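Local coordinates for hypothetical protein (Pseudomonas aeruginosa, PDB 2IGS) that is of unknown function but belongs to the DUF3218 family, grouped with lysozyme-like proteins, and folds largely into helices, at residues F[21-24]-F[25-28]; F[36-39]-F[40-44]; F[70-73]-F[74-77]; F[140-143]-F[144-148]; F[161-164]-F[165-169]. All coordinates share one frame; numbering follows the deposited sequence.

Contact 1: residues F[21-24]-F[25-28]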
loop_
_atom_site.group_PDB
_atom_site.type_symbol
_atom_site.label_atom_id
_atom_site.label_comp_id
_atom_site.label_asym_id
_atom_site.label_seq_id
_atom_site.Cartn_x
_atom_site.Cartn_y
_atom_site.Cartn_z
ATOM N N LYS F 21 27.481 -21.807 40.766
ATOM C CA LYS F 21 27.337 -21.099 42.042
ATOM C C LYS F 21 28.495 -21.496 43.006
ATOM O O LYS F 21 29.065 -20.655 43.705
ATOM C CB LYS F 21 25.946 -21.367 42.644
ATOM C CG LYS F 21 25.499 -20.348 43.687
ATOM C CD LYS F 21 24.022 -20.517 44.103
ATOM C CE LYS F 21 23.778 -19.823 45.448
ATOM N NZ LYS F 21 22.338 -19.494 45.739
ATOM N N GLY F 22 28.864 -22.774 42.971
ATOM C CA GLY F 22 29.935 -23.320 43.788
ATOM C C GLY F 22 31.329 -22.867 43.397
ATOM O O GLY F 22 32.136 -22.549 44.280
ATOM N N PHE F 23 31.621 -22.853 42.090
ATOM C CA PHE F 23 32.888 -22.310 41.595
ATOM C C PHE F 23 33.009 -20.827 41.962
ATOM O O PHE F 23 34.051 -20.402 42.425
ATOM C CB PHE F 23 33.049 -22.485 40.081
ATOM C CG PHE F 23 33.199 -23.919 39.623
ATOM C CD1 PHE F 23 33.909 -24.848 40.373
ATOM C CD2 PHE F 23 32.672 -24.315 38.402
ATOM C CE1 PHE F 23 34.067 -26.159 39.931
ATOM C CE2 PHE F 23 32.825 -25.635 37.937
ATOM C CZ PHE F 23 33.528 -26.550 38.709
ATOM N N ALA F 24 31.933 -20.064 41.770
ATOM C CA ALA F 24 31.933 -18.614 41.968
ATOM C C ALA F 24 32.155 -18.231 43.422
ATOM O O ALA F 24 32.823 -17.239 43.716
ATOM C CB ALA F 24 30.623 -17.984 41.446
ATOM N N ARG F 25 31.581 -19.020 44.325
ATOM C CA ARG F 25 31.794 -18.823 45.751
ATOM C C ARG F 25 33.258 -19.110 46.137
ATOM O O ARG F 25 33.839 -18.372 46.930
ATOM C CB ARG F 25 30.802 -19.641 46.583
ATOM C CG ARG F 25 30.835 -19.270 48.059
ATOM C CD ARG F 25 29.845 -20.044 48.907
ATOM N NE ARG F 25 30.519 -20.514 50.115
ATOM C CZ ARG F 25 30.839 -19.749 51.158
ATOM N NH1 ARG F 25 30.529 -18.457 51.176
ATOM N NH2 ARG F 25 31.475 -20.281 52.188
ATOM N N GLN F 26 33.840 -20.168 45.564
ATOM C CA GLN F 26 35.282 -20.412 45.639
ATOM C C GLN F 26 36.073 -19.189 45.198
ATOM O O GLN F 26 37.075 -18.835 45.802
ATOM C CB GLN F 26 35.697 -21.565 44.729
ATOM C CG GLN F 26 35.402 -22.935 45.236
ATOM C CD GLN F 26 36.450 -23.941 44.789
ATOM O OE1 GLN F 26 37.638 -23.816 45.133
ATOM N NE2 GLN F 26 36.024 -24.943 44.026
ATOM N N CYS F 27 35.625 -18.565 44.116
ATOM C CA CYS F 27 36.313 -17.414 43.563
ATOM C C CYS F 27 36.237 -16.214 44.491
ATOM O O CYS F 27 37.263 -15.716 44.954
ATOM C CB CYS F 27 35.735 -17.078 42.197
ATOM S SG CYS F 27 36.241 -18.268 40.945
ATOM N N ASN F 28 35.014 -15.768 44.762
ATOM C CA ASN F 28 34.774 -14.635 45.644
ATOM C C ASN F 28 33.408 -14.783 46.307
ATOM O O ASN F 28 32.377 -14.601 45.647
ATOM C CB ASN F 28 34.863 -13.306 44.872
ATOM C CG ASN F 28 34.704 -12.083 45.772
ATOM O OD1 ASN F 28 34.712 -12.194 46.996
ATOM N ND2 ASN F 28 34.557 -10.912 45.165
#
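Asn28 N donates to Ala24 O at 2.8 Å in a nearly straight bond (N-H...O 173°), closing the last turn of helix 12-27. Three further i to i+4 bonds precede it in this C-terminal stretch: Arg25 N to Lys21 O, Gln26 N to Gly22 O and Cys27 N to Phe23 O at 3.0 Å. Asn28 is the first residue to depart from helical backbone angles, and its OD1 turns onward to accept from Gly30 N, tying the helix end to the loop that follows. Gln26 O also accepts a hydrogen bond from Lys87 NZ.

Gln26 places CG beside its own backbone N (chi1 -77°), which lays that methylene 3.4 Å from Gly22 O; the chain bends at chi2 and its amide NE2 comes to the edge of the Phe23 ring, 4.2 Å from CD1 and near the ring plane. Phe23 also meets Tyr20 edge-to-face and packs on Ile95 of helix 87-113. Ala24 is buried under Phe31, Phe33 and Leu96, whereas Arg25 extends from the exposed side of the helix.

Cys27 bonds covalently to Cys91, so a disulfide fastens this helix end to helix 87-113. Within the turn, Cys27 SG lies 3.4 Å from Phe23 O, the same carbonyl oxygen that receives the Cys27 N-H.

Contact 2: residues F[36-39]-F[40-44]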
loop_
_atom_site.group_PDB
_atom_site.type_symbol
_atom_site.label_atom_id
_atom_site.label_comp_id
_atom_site.label_asym_id
_atom_site.label_seq_id
_atom_site.Cartn_x
_atom_site.Cartn_y
_atom_site.Cartn_z
ATOM N N ALA F 36 19.197 -16.274 38.285
ATOM C CA ALA F 36 18.041 -16.284 37.380
ATOM C C ALA F 36 18.436 -16.297 35.912
ATOM O O ALA F 36 17.946 -17.130 35.160
ATOM C CB ALA F 36 17.078 -15.117 37.680
ATOM N N GLN F 37 19.334 -15.383 35.530
ATOM C CA GLN F 37 19.846 -15.289 34.165
ATOM C C GLN F 37 20.640 -16.521 33.725
ATOM O O GLN F 37 20.555 -16.936 32.566
ATOM C CB GLN F 37 20.697 -14.025 33.968
ATOM C CG GLN F 37 19.946 -12.709 34.190
ATOM C CD GLN F 37 20.138 -12.129 35.586
ATOM O OE1 GLN F 37 20.139 -12.854 36.584
ATOM N NE2 GLN F 37 20.290 -10.809 35.658
ATOM N N THR F 38 21.390 -17.104 34.653
ATOM C CA THR F 38 22.216 -18.289 34.369
ATOM C C THR F 38 21.372 -19.550 34.087
ATOM O O THR F 38 21.625 -20.248 33.098
ATOM C CB THR F 38 23.231 -18.545 35.499
ATOM O OG1 THR F 38 24.044 -17.377 35.672
ATOM C CG2 THR F 38 24.125 -19.711 35.160
ATOM N N ILE F 39 20.379 -19.824 34.942
ATOM C CA ILE F 39 19.430 -20.919 34.687
ATOM C C ILE F 39 18.712 -20.711 33.339
ATOM O O ILE F 39 18.662 -21.634 32.510
ATOM C CB ILE F 39 18.368 -21.103 35.829
ATOM C CG1 ILE F 39 19.025 -21.366 37.193
ATOM C CG2 ILE F 39 17.426 -22.248 35.491
ATOM C CD1 ILE F 39 18.202 -20.875 38.409
ATOM N N GLU F 40 18.172 -19.500 33.134
ATOM C CA GLU F 40 17.425 -19.170 31.928
ATOM C C GLU F 40 18.260 -19.303 30.648
ATOM O O GLU F 40 17.799 -19.872 29.665
ATOM C CB GLU F 40 16.792 -17.768 32.018
ATOM C CG GLU F 40 15.882 -17.481 30.834
ATOM C CD GLU F 40 15.160 -16.153 30.906
ATOM O OE1 GLU F 40 15.286 -15.454 31.925
ATOM O OE2 GLU F 40 14.484 -15.795 29.915
ATOM N N ALA F 41 19.477 -18.773 30.663
ATOM C CA ALA F 41 20.405 -18.893 29.518
ATOM C C ALA F 41 20.690 -20.355 29.157
ATOM O O ALA F 41 20.631 -20.746 27.994
ATOM C CB ALA F 41 21.721 -18.153 29.823
ATOM N N TRP F 42 20.999 -21.171 30.160
ATOM C CA TRP F 42 21.432 -22.559 29.906
ATOM C C TRP F 42 20.255 -23.535 29.709
ATOM O O TRP F 42 20.448 -24.667 29.287
ATOM C CB TRP F 42 22.426 -23.012 30.989
ATOM C CG TRP F 42 23.805 -22.353 30.821
ATOM C CD1 TRP F 42 24.327 -21.801 29.666
ATOM C CD2 TRP F 42 24.843 -22.245 31.815
ATOM N NE1 TRP F 42 25.615 -21.353 29.886
ATOM C CE2 TRP F 42 25.951 -21.595 31.198
ATOM C CE3 TRP F 42 24.935 -22.607 33.175
ATOM C CZ2 TRP F 42 27.134 -21.299 31.895
ATOM C CZ3 TRP F 42 26.121 -22.327 33.866
ATOM C CH2 TRP F 42 27.210 -21.683 33.212
ATOM N N ASP F 43 19.034 -23.085 30.001
ATOM C CA ASP F 43 17.822 -23.780 29.532
ATOM C C ASP F 43 17.478 -23.536 28.052
ATOM O O ASP F 43 16.686 -24.285 27.469
ATOM C CB ASP F 43 16.600 -23.425 30.411
ATOM C CG ASP F 43 16.591 -24.169 31.758
ATOM O OD1 ASP F 43 17.352 -25.150 31.952
ATOM O OD2 ASP F 43 15.806 -23.761 32.641
ATOM N N ILE F 44 18.068 -22.502 27.449
ATOM C CA ILE F 44 17.722 -22.088 26.073
ATOM C C ILE F 44 17.659 -23.243 25.042
ATOM O O ILE F 44 16.611 -23.423 24.435
ATOM C CB ILE F 44 18.542 -20.842 25.557
ATOM C CG1 ILE F 44 18.148 -19.554 26.309
ATOM C CG2 ILE F 44 18.319 -20.619 24.071
ATOM C CD1 ILE F 44 18.964 -18.334 25.901
#
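Residues 36-43 are joined by i to i+4 backbone bonds, from Glu40 N to Ala36 O through Asp43 N to Ile39 O, with Ala41 N to Gln37 O, at 2.9 Å, representative; Ile44 N instead donates to Ala41 O, three residues back. One turn apart, Thr38 and Trp42 lie side by side and point the same way. The methyl CG2 of Thr38 rests over one face of the indole in a CH-pi type approach, 3.5 Å from CZ3 of Trp42. It gets there because CG2 stands opposite the backbone N, while OG1 turns back beside that N (chi1 -57°) and bonds to Pro34 O.

The indole is gripped at its other end too, since Trp42 NE1 donates to Thr204 O, and Tyr20 meets the ring edge-to-face. On the next flank Ile39 and Asp43 are likewise parallel: the methyl CG2 of Ile39 touches Asp43 OD2 at 3.6 Å. That carboxylate has stronger partners, a salt bridge from OD2 to Arg47 NH2 and a bond from Gly13 N to OD1. Glu40 reaches out with an extended chain to Lys110 and to the Tyr117 hydroxyl.

Ala41 presents its small side chain to helices 87-113 and 203-216, while Ile39 and Thr38 lean on Ala17 of helix 12-27. The result is a helix packed among helices 12-27, 87-113 and 203-216 of an alpha-helical bundle, with the Thr38-Trp42 pair on its buried side.

Contact 3: residues F[70-73]-F[74-77]; sequences AQEI and ANGV
Glu72 and Asn75 stand side by side on one flank of helix 63-82 and point the same way, but their polar ends are turned almost at right angles, with the carboxylate and amide planes 83° apart. Glu72 OE2 and Asn75 ND2 remain 4.0 Å from each other, and a water spans the gap between them. It donates to Glu72 OE2 at 2.6 Å and accepts from Asn75 ND2 at 3.1 Å, making a solvent bridge between residues three apart.

The torsions explain this meeting. Asn75 sends CG away from its backbone N (chi1 -177°), while the Glu72 chain bends at chi2 and brings its carboxylate back toward the following turn. The other carboxylate oxygen, OE1, accepts from Thr204 N, so both oxygens of this buried acid have hydrogen-bond partners; Arg202 NE makes a long, weak ion pair with OE2.

Beneath these groups the alpha-helical bonds are regular. Ala74 N donates to Ala70 O at 2.9 Å, and Val77 N to Ile73 O at 3.0 Å. The methyl CG2 of Val77, set beside its own N, lies 3.4 Å from the same Ile73 oxygen.

Ile73 and Val77 occupy a more exposed flank. Glu72 and Asn75 face helix 12-27, where they pack on Leu16 and Tyr20, and Glu72 bonds to the start of helix 203-216.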
loop_
_atom_site.group_PDB
_atom_site.type_symbol
_atom_site.label_atom_id
_atom_site.label_comp_id
_atom_site.label_asym_id
_atom_site.label_seq_id
_atom_site.Cartn_x
_atom_site.Cartn_y
_atom_site.Cartn_z
ATOM N N ALA F 70 27.277 -34.563 29.237
ATOM C CA ALA F 70 28.493 -35.298 29.687
ATOM C C ALA F 70 29.777 -34.486 29.552
ATOM O O ALA F 70 30.584 -34.468 30.481
ATOM C CB ALA F 70 28.646 -36.653 28.974
ATOM N N GLN F 71 29.959 -33.813 28.410
ATOM C CA GLN F 71 31.142 -32.961 28.188
ATOM C C GLN F 71 31.163 -31.837 29.213
ATOM O O GLN F 71 32.219 -31.439 29.692
ATOM C CB GLN F 71 31.141 -32.327 26.797
ATOM C CG GLN F 71 31.007 -33.277 25.628
ATOM C CD GLN F 71 30.774 -32.546 24.313
ATOM O OE1 GLN F 71 30.349 -31.376 24.293
ATOM N NE2 GLN F 71 31.054 -33.228 23.202
ATOM N N GLU F 72 29.980 -31.327 29.527
ATOM C CA GLU F 72 29.834 -30.212 30.464
ATOM C C GLU F 72 30.214 -30.643 31.891
ATOM O O GLU F 72 30.876 -29.905 32.639
ATOM C CB GLU F 72 28.396 -29.694 30.378
ATOM C CG GLU F 72 28.221 -28.204 30.409
ATOM C CD GLU F 72 29.340 -27.448 29.728
ATOM O OE1 GLU F 72 29.138 -26.920 28.611
ATOM O OE2 GLU F 72 30.427 -27.378 30.321
ATOM N N ILE F 73 29.810 -31.858 32.242
ATOM C CA ILE F 73 30.188 -32.490 33.504
ATOM C C ILE F 73 31.706 -32.684 33.564
ATOM O O ILE F 73 32.355 -32.268 34.529
ATOM C CB ILE F 73 29.397 -33.832 33.721
ATOM C CG1 ILE F 73 27.921 -33.552 34.008
ATOM C CG2 ILE F 73 30.039 -34.692 34.818
ATOM C CD1 ILE F 73 27.029 -34.790 33.923
ATOM N N ALA F 74 32.271 -33.284 32.519
ATOM C CA ALA F 74 33.724 -33.463 32.418
ATOM C C ALA F 74 34.503 -32.145 32.534
ATOM O O ALA F 74 35.575 -32.103 33.142
ATOM C CB ALA F 74 34.092 -34.193 31.141
ATOM N N ASN F 75 33.971 -31.074 31.971
ATOM C CA ASN F 75 34.627 -29.781 32.083
ATOM C C ASN F 75 34.587 -29.173 33.500
ATOM O O ASN F 75 35.553 -28.538 33.946
ATOM C CB ASN F 75 34.055 -28.801 31.067
ATOM C CG ASN F 75 34.753 -27.465 31.106
ATOM O OD1 ASN F 75 35.906 -27.340 30.700
ATOM N ND2 ASN F 75 34.066 -26.460 31.628
ATOM N N GLY F 76 33.469 -29.365 34.190
ATOM C CA GLY F 76 33.345 -28.966 35.584
ATOM C C GLY F 76 34.357 -29.680 36.446
ATOM O O GLY F 76 34.959 -29.062 37.320
ATOM N N VAL F 77 34.547 -30.982 36.197
ATOM C CA VAL F 77 35.600 -31.744 36.858
ATOM C C VAL F 77 36.980 -31.098 36.640
ATOM O O VAL F 77 37.751 -30.947 37.595
ATOM C CB VAL F 77 35.623 -33.260 36.462
ATOM C CG1 VAL F 77 36.774 -33.989 37.185
ATOM C CG2 VAL F 77 34.294 -33.946 36.795
HETATM O O HOH W 1 31.220 -26.827 32.705
#

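Contact 4: residues F[140-143]-F[144-148]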
loop_
_atom_site.group_PDB
_atom_site.type_symbol
_atom_site.label_atom_id
_atom_site.label_comp_id
_atom_site.label_asym_id
_atom_site.label_seq_id
_atom_site.Cartn_x
_atom_site.Cartn_y
_atom_site.Cartn_z
ATOM N N GLY F 140 19.131 -20.084 -0.150
ATOM C CA GLY F 140 19.187 -21.195 0.768
ATOM C C GLY F 140 20.333 -22.152 0.487
ATOM O O GLY F 140 20.411 -23.182 1.125
ATOM N N GLY F 141 21.222 -21.830 -0.454
ATOM C CA GLY F 141 22.279 -22.772 -0.826
ATOM C C GLY F 141 23.571 -22.438 -0.101
ATOM O O GLY F 141 23.603 -21.573 0.779
ATOM N N ILE F 142 24.630 -23.141 -0.466
ATOM C CA ILE F 142 25.957 -22.842 0.009
ATOM C C ILE F 142 26.772 -22.500 -1.266
ATOM O O ILE F 142 26.654 -23.171 -2.285
ATOM C CB ILE F 142 26.545 -24.038 0.859
ATOM C CG1 ILE F 142 25.697 -24.297 2.120
ATOM C CG2 ILE F 142 28.023 -23.798 1.236
ATOM C CD1 ILE F 142 26.001 -25.653 2.867
ATOM N N SER F 143 27.523 -21.407 -1.226
ATOM C CA SER F 143 28.401 -21.011 -2.337
ATOM C C SER F 143 29.768 -20.741 -1.736
ATOM O O SER F 143 29.905 -20.795 -0.512
ATOM C CB SER F 143 27.884 -19.748 -3.019
ATOM O OG SER F 143 28.221 -18.606 -2.240
ATOM N N GLN F 144 30.768 -20.431 -2.569
ATOM C CA GLN F 144 32.088 -20.118 -2.037
ATOM C C GLN F 144 32.153 -18.790 -1.331
ATOM O O GLN F 144 33.183 -18.450 -0.792
ATOM C CB GLN F 144 33.235 -20.247 -3.063
ATOM C CG GLN F 144 32.864 -20.539 -4.504
ATOM C CD GLN F 144 34.050 -21.121 -5.272
ATOM O OE1 GLN F 144 35.205 -21.039 -4.826
ATOM N NE2 GLN F 144 33.776 -21.708 -6.426
ATOM N N GLU F 145 31.050 -18.048 -1.320
ATOM C CA GLU F 145 30.950 -16.842 -0.506
ATOM C C GLU F 145 30.528 -17.159 0.919
ATOM O O GLU F 145 30.640 -16.298 1.783
ATOM C CB GLU F 145 29.964 -15.834 -1.108
ATOM C CG GLU F 145 30.475 -15.057 -2.324
ATOM C CD GLU F 145 31.690 -14.187 -2.031
ATOM O OE1 GLU F 145 31.969 -13.890 -0.853
ATOM O OE2 GLU F 145 32.376 -13.783 -2.991
ATOM N N SER F 146 30.010 -18.370 1.147
ATOM C CA SER F 146 29.603 -18.814 2.481
ATOM C C SER F 146 30.766 -18.952 3.458
ATOM O O SER F 146 31.915 -19.190 3.058
ATOM C CB SER F 146 28.874 -20.166 2.414
ATOM O OG SER F 146 27.662 -20.052 1.692
ATOM N N GLY F 147 30.452 -18.811 4.745
ATOM C CA GLY F 147 31.412 -19.014 5.814
ATOM C C GLY F 147 30.785 -19.813 6.928
ATOM O O GLY F 147 29.963 -20.680 6.686
ATOM N N LEU F 148 31.165 -19.493 8.157
ATOM C CA LEU F 148 30.747 -20.231 9.334
ATOM C C LEU F 148 29.406 -19.767 9.886
ATOM O O LEU F 148 29.193 -18.575 10.145
ATOM C CB LEU F 148 31.801 -20.041 10.434
ATOM C CG LEU F 148 32.966 -21.012 10.636
ATOM C CD1 LEU F 148 32.934 -22.138 9.645
ATOM C CD2 LEU F 148 34.310 -20.287 10.667
HETATM O O HOH W 2 26.986 -18.066 0.154
#
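Ser143 and Ser146 hold the two ends of a type I beta turn, and the Ser146 side chain binds back to the loop segment that leads into it. From the backbone, CB of Ser146 points toward 140-143 and passes 3.2 Å from Ser143 O and 3.9 Å from Ile142 CG2. OG then turns beside its own backbone N (chi1 -64°), where it accepts the Ser143 N-H at 3.2 Å in a fairly straight bond (164°). The same hydroxyl oxygen receives a hydrogen bond from a water at 2.6 Å and is bonded to Ser135 O, so three partners fix this buried group. Ile142 lays its CG2 methyl alongside it.

The turn is closed through the backbone by Ser146 N, which donates to Ser143 O at 2.9 Å from above the carbonyl plane. Ser143 supplies the complementary side-chain link. Its OG, placed between the backbone N and carbonyl carbon (chi1 78°), accepts Glu145 N-H at 3.0 Å, an ST turn, which together with the Ser146 N to Ser143 O bond makes an ST motif; it also bonds the water that reaches Ser146 OG. The two serine hydroxyls are thus joined through one solvent molecule.

Glu145 leads away from the turn to a salt bridge with Arg157, its side chain about 4 Å from a bound acetic acid, probably from the crystallisation liquor. The turn lies in the loop between strands 132-134 and 148-150 of the small antiparallel sheet; beyond it Leu148 opens the central strand and packs against helix 190-200.

Contact 5: residues F[161-164]-F[165-169]; sequences PGTW and QAMTL
A Met-aromatic contact joins Trp164, near the end of the short helix 161-165, to Met167 in the loop leading to helix 171-177. The selenium of Met167, present as selenomethionine, lies 3.8 Å from CE3 of Trp164 and 5.1 Å from the centroid of the six-membered ring, approaching obliquely at 65° from the ring normal. The two side chains cross at about a right angle. Trp164 swings its indole opposite its backbone N (chi1 165°), which carries the ring out toward the residues that follow.

Leu169 meets the same ring farther along, with CD2 4.0 Å from CZ3 of Trp164, again obliquely. Met167 bends at chi3, and its CE methyl returns to Thr163, 3.2 Å from the Thr163 carbonyl O and close to OG1 as well.

The backbone turns beneath this cluster. Gln165 N donates to Pro161 O at 3.2 Å, joined by a weak bond from Gln165 NE2 to that oxygen, and Ala166 N donates to Gly162 O. Met167 N then reaches Trp164 O, an i to i+3 bond made as the chain leaves the helix.

Met167 and Leu169 also pack against helix 203-216, and Lys174 adds a cation-pi contact to Trp164, while Thr163 packs on Pro29 of a second subunit. The arrangement is that of a helix C-terminus whose exit loop sets Met167 and Leu169 beside the Trp164 indole, a Met-aromatic contact with added apolar packing.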
loop_
_atom_site.group_PDB
_atom_site.type_symbol
_atom_site.label_atom_id
_atom_site.label_comp_id
_atom_site.label_asym_id
_atom_site.label_seq_id
_atom_site.Cartn_x
_atom_site.Cartn_y
_atom_site.Cartn_z
ATOM N N PRO F 161 33.565 -6.738 11.767
ATOM C CA PRO F 161 34.672 -6.596 12.725
ATOM C C PRO F 161 34.361 -5.576 13.825
ATOM O O PRO F 161 34.854 -5.714 14.948
ATOM C CB PRO F 161 35.841 -6.097 11.855
ATOM C CG PRO F 161 35.208 -5.550 10.612
ATOM C CD PRO F 161 34.018 -6.455 10.392
ATOM N N GLY F 162 33.543 -4.577 13.499
ATOM C CA GLY F 162 33.096 -3.573 14.462
ATOM C C GLY F 162 32.108 -4.093 15.489
ATOM O O GLY F 162 32.313 -3.938 16.694
ATOM N N THR F 163 31.028 -4.706 15.017
ATOM C CA THR F 163 29.999 -5.261 15.913
ATOM C C THR F 163 30.517 -6.466 16.702
ATOM O O THR F 163 29.993 -6.777 17.769
ATOM C CB THR F 163 28.647 -5.533 15.187
ATOM O OG1 THR F 163 28.099 -6.796 15.586
ATOM C CG2 THR F 163 28.852 -5.536 13.732
ATOM N N TRP F 164 31.566 -7.101 16.180
ATOM C CA TRP F 164 32.337 -8.098 16.917
ATOM C C TRP F 164 33.061 -7.485 18.122
ATOM O O TRP F 164 33.039 -8.046 19.223
ATOM C CB TRP F 164 33.331 -8.780 15.984
ATOM C CG TRP F 164 34.399 -9.550 16.678
ATOM C CD1 TRP F 164 35.701 -9.189 16.809
ATOM C CD2 TRP F 164 34.266 -10.817 17.332
ATOM N NE1 TRP F 164 36.391 -10.148 17.494
ATOM C CE2 TRP F 164 35.537 -11.163 17.827
ATOM C CE3 TRP F 164 33.199 -11.697 17.541
ATOM C CZ2 TRP F 164 35.775 -12.344 18.526
ATOM C CZ3 TRP F 164 33.443 -12.881 18.235
ATOM C CH2 TRP F 164 34.722 -13.188 18.721
ATOM N N GLN F 165 33.698 -6.336 17.895
ATOM C CA GLN F 165 34.398 -5.593 18.947
ATOM C C GLN F 165 33.422 -5.157 20.044
ATOM O O GLN F 165 33.787 -5.103 21.227
ATOM C CB GLN F 165 35.103 -4.357 18.364
ATOM C CG GLN F 165 36.311 -4.636 17.462
ATOM C CD GLN F 165 36.903 -3.365 16.858
ATOM O OE1 GLN F 165 37.101 -2.366 17.551
ATOM N NE2 GLN F 165 37.191 -3.402 15.561
ATOM N N ALA F 166 32.186 -4.859 19.637
ATOM C CA ALA F 166 31.130 -4.380 20.543
ATOM C C ALA F 166 30.450 -5.490 21.374
ATOM O O ALA F 166 29.654 -5.193 22.279
ATOM C CB ALA F 166 30.082 -3.617 19.757
HETATM N N MSE F 167 30.745 -6.753 21.057
HETATM C CA MSE F 167 30.182 -7.879 21.793
HETATM C C MSE F 167 30.840 -8.039 23.163
HETATM O O MSE F 167 32.053 -7.949 23.284
HETATM C CB MSE F 167 30.331 -9.162 20.985
HETATM C CG MSE F 167 29.296 -9.278 19.889
HETATM SE SE MSE F 167 29.646 -10.670 18.580
HETATM C CE MSE F 167 28.830 -9.724 17.123
ATOM N N THR F 168 30.032 -8.272 24.189
ATOM C CA THR F 168 30.549 -8.571 25.532
ATOM C C THR F 168 30.744 -10.099 25.694
ATOM O O THR F 168 29.772 -10.871 25.760
ATOM C CB THR F 168 29.615 -8.010 26.620
ATOM O OG1 THR F 168 29.324 -6.645 26.322
ATOM C CG2 THR F 168 30.269 -8.079 27.977
ATOM N N LEU F 169 32.009 -10.509 25.758
ATOM C CA LEU F 169 32.396 -11.911 25.643
ATOM C C LEU F 169 33.700 -12.175 26.403
ATOM O O LEU F 169 34.653 -11.395 26.269
ATOM C CB LEU F 169 32.571 -12.229 24.159
ATOM C CG LEU F 169 32.319 -13.608 23.557
ATOM C CD1 LEU F 169 31.085 -14.293 24.102
ATOM C CD2 LEU F 169 32.210 -13.432 22.053
#

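Contacts 1, 2 and 3 belong to three successive helices, 12-27, 35-48 and 63-82, with centres 17 to 18 Å apart. Contacts 1 and 3 touch directly, Phe23 CZ lying 3.2 Å from Gly76 O, whereas contact 2 stays about 7 Å from each by nearest atoms. Tyr20 of helix 12-27 meets Phe23, Trp42 and Asn75, and so gives all three a common neighbour; Thr204 similarly serves both Trp42 and Glu72. Contact 4 is remote, its centre 43 Å from that of contact 1, in the loop that leads into the central strand of the small sheet. Contact 5, 23 Å from contact 4 between centres, shares helix 203-216 with contact 2. No active site is established.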